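Local coordinates for Wss1p (Saccharomyces cerevisiae, PDB 5XBV), which is a DNA-dependent zinc metalloendopeptidase that acts selectively on DNA-binding proteins and takes part in the repair of toxic DNA-protein cross-links, at residues N46-I51 against L92-S97. The protein carries 1 engineered substitution. Sequence-based numbering, arbitrary orientation. Where two conformers were deposited one is given.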
loop_
_atom_site.group_PDB
_atom_site.type_symbol
_atom_site.label_atom_id
_atom_site.label_comp_id
_atom_site.label_asym_id
_atom_site.label_seq_id
_atom_site.Cartn_x
_atom_site.Cartn_y
_atom_site.Cartn_z
ATOM N N ASN A 46 1.597 0.484 13.333
ATOM C CA ASN A 46 0.529 -0.512 13.354
ATOM C C ASN A 46 -0.317 -0.438 12.090
ATOM O O ASN A 46 -0.685 -1.474 11.522
ATOM C CB ASN A 46 -0.340 -0.326 14.596
ATOM C CG ASN A 46 0.375 -0.748 15.853
ATOM O OD1 ASN A 46 1.235 -1.632 15.815
ATOM N ND2 ASN A 46 0.033 -0.121 16.978
ATOM N N LEU A 47 -0.604 0.781 11.616
ATOM C CA LEU A 47 -1.445 0.957 10.431
ATOM C C LEU A 47 -0.784 0.384 9.176
ATOM O O LEU A 47 -1.405 -0.375 8.416
ATOM C CB LEU A 47 -1.752 2.442 10.244
ATOM C CG LEU A 47 -2.592 2.942 9.073
ATOM C CD1 LEU A 47 -3.912 2.202 8.990
ATOM C CD2 LEU A 47 -2.838 4.445 9.192
ATOM N N ILE A 48 0.476 0.753 8.926
ATOM C CA ILE A 48 1.120 0.264 7.702
ATOM C C ILE A 48 1.419 -1.232 7.808
ATOM O O ILE A 48 1.423 -1.948 6.794
ATOM C CB ILE A 48 2.378 1.098 7.388
ATOM C CG1 ILE A 48 2.714 1.012 5.895
ATOM C CG2 ILE A 48 3.568 0.691 8.270
ATOM C CD1 ILE A 48 3.797 2.024 5.482
ATOM N N LYS A 49 1.651 -1.738 9.026
ATOM C CA LYS A 49 1.781 -3.177 9.192
ATOM C C LYS A 49 0.478 -3.876 8.859
ATOM O O LYS A 49 0.487 -4.987 8.312
ATOM C CB LYS A 49 2.222 -3.516 10.615
ATOM C CG LYS A 49 3.713 -3.288 10.881
ATOM C CD LYS A 49 4.080 -3.664 12.326
ATOM C CE LYS A 49 5.586 -3.574 12.565
ATOM N NZ LYS A 49 5.946 -3.898 13.980
ATOM N N GLU A 50 -0.655 -3.256 9.201
ATOM C CA GLU A 50 -1.943 -3.850 8.855
ATOM C C GLU A 50 -2.123 -3.896 7.345
ATOM O O GLU A 50 -2.596 -4.905 6.797
ATOM C CB GLU A 50 -3.080 -3.066 9.505
ATOM C CG GLU A 50 -4.437 -3.682 9.305
ATOM C CD GLU A 50 -4.574 -5.018 10.010
ATOM O OE1 GLU A 50 -3.811 -5.269 10.976
ATOM O OE2 GLU A 50 -5.442 -5.822 9.601
ATOM N N ILE A 51 -1.748 -2.812 6.656
ATOM C CA ILE A 51 -1.784 -2.819 5.192
ATOM C C ILE A 51 -0.948 -3.974 4.644
ATOM O O ILE A 51 -1.390 -4.724 3.765
ATOM C CB ILE A 51 -1.295 -1.470 4.631
ATOM C CG1 ILE A 51 -2.177 -0.318 5.118
ATOM C CG2 ILE A 51 -1.230 -1.522 3.096
ATOM C CD1 ILE A 51 -3.553 -0.305 4.520
ATOM N N LEU A 92 3.521 5.210 0.903
ATOM C CA LEU A 92 2.112 5.475 1.143
ATOM C C LEU A 92 1.974 6.689 2.050
ATOM O O LEU A 92 2.654 6.777 3.076
ATOM C CB LEU A 92 1.421 4.277 1.825
ATOM C CG LEU A 92 1.391 2.928 1.084
ATOM C CD1 LEU A 92 0.733 1.912 1.999
ATOM C CD2 LEU A 92 0.625 3.043 -0.235
ATOM N N ARG A 93 1.064 7.595 1.698
ATOM C CA ARG A 93 0.654 8.612 2.657
ATOM C C ARG A 93 -0.289 7.974 3.666
ATOM O O ARG A 93 -1.279 7.330 3.283
ATOM C CB ARG A 93 -0.028 9.781 1.953
ATOM C CG ARG A 93 -0.485 10.842 2.918
ATOM C CD ARG A 93 -1.314 11.902 2.231
ATOM N NE ARG A 93 -0.564 12.722 1.286
ATOM C CZ ARG A 93 0.177 13.780 1.614
ATOM N NH1 ARG A 93 0.314 14.134 2.894
ATOM N NH2 ARG A 93 0.797 14.477 0.661
ATOM N N LEU A 94 0.035 8.125 4.955
ATOM C CA LEU A 94 -0.808 7.602 6.022
ATOM C C LEU A 94 -1.599 8.685 6.731
ATOM O O LEU A 94 -2.577 8.367 7.414
ATOM C CB LEU A 94 0.048 6.858 7.054
ATOM C CG LEU A 94 0.922 5.706 6.567
ATOM C CD1 LEU A 94 1.744 5.102 7.736
ATOM C CD2 LEU A 94 0.044 4.630 5.959
ATOM N N ARG A 95 -1.207 9.947 6.566
ATOM C CA ARG A 95 -1.697 11.066 7.357
ATOM C C ARG A 95 -2.340 12.100 6.447
ATOM O O ARG A 95 -1.832 12.373 5.353
ATOM C CB ARG A 95 -0.544 11.720 8.121
ATOM C CG ARG A 95 0.155 10.763 9.096
ATOM C CD ARG A 95 1.468 11.342 9.605
ATOM N NE ARG A 95 2.158 10.378 10.466
ATOM C CZ ARG A 95 1.976 10.303 11.782
ATOM N NH1 ARG A 95 1.127 11.137 12.377
ATOM N NH2 ARG A 95 2.637 9.403 12.500
ATOM N N CYS A 96 -3.453 12.675 6.904
ATOM C CA CYS A 96 -4.108 13.746 6.163
ATOM C C CYS A 96 -3.133 14.880 5.882
ATOM O O CYS A 96 -2.380 15.299 6.762
ATOM C CB CYS A 96 -5.299 14.281 6.961
ATOM S SG CYS A 96 -6.619 13.090 7.133
ATOM N N SER A 97 -3.165 15.394 4.645
ATOM C CA SER A 97 -2.239 16.458 4.254
ATOM C C SER A 97 -2.431 17.730 5.073
ATOM O O SER A 97 -1.483 18.501 5.252
ATOM C CB SER A 97 -2.401 16.787 2.771
ATOM O OG SER A 97 -3.733 17.187 2.494
#
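Leu94 reaches from the loop that follows strand 89-93 to helix 41-54, where its forked end meets the side chains of Leu47 and Ile48. Its CD1 is nearest to the branch point of Ile48, 4.1 Å from CB, with the terminal methyl CD1 of Ile48 4.3 Å away. Leu47 CD2 lies alongside Leu94, 4.3 Å from its CB and as far from its CD2.

Two residues earlier, Leu92 points CD1 at two residues one helical turn apart, Ile48 and Ile51. This methyl lies 4.1 Å from Ile51 CG2 and 4.5 Å from Ile48 CG1. Ile48 is extended, with CG1 trans to the backbone N (chi1 -157°), which runs the ethyl arm out between Leu92 and Leu94. Ile51 adopts the other arrangement: its CG1 takes the place beside the backbone N (chi1 -60°), and it is the methyl CG2 that approaches Leu92 at a slant.

Leu69 of strand 66-72 also touches Ile48 and Leu92, while Met106 and Met110 of helix 106-118 pack on Ile51. The contact thus belongs to the core of the WLM metalloprotease domain, where helix 41-54 covers the mixed sheet, and Leu92 is about 8 Å, side chain to side chain, from His115, a probable zinc ligand. Beyond Leu94, Arg95 forms a salt bridge with Glu71 and donates to Pro39 O and Glu100 O. The side-chain contacts across the interface are all aliphatic, so cohesion there rests on dispersion and the exclusion of water, with shape rather than directional bonding setting the fit.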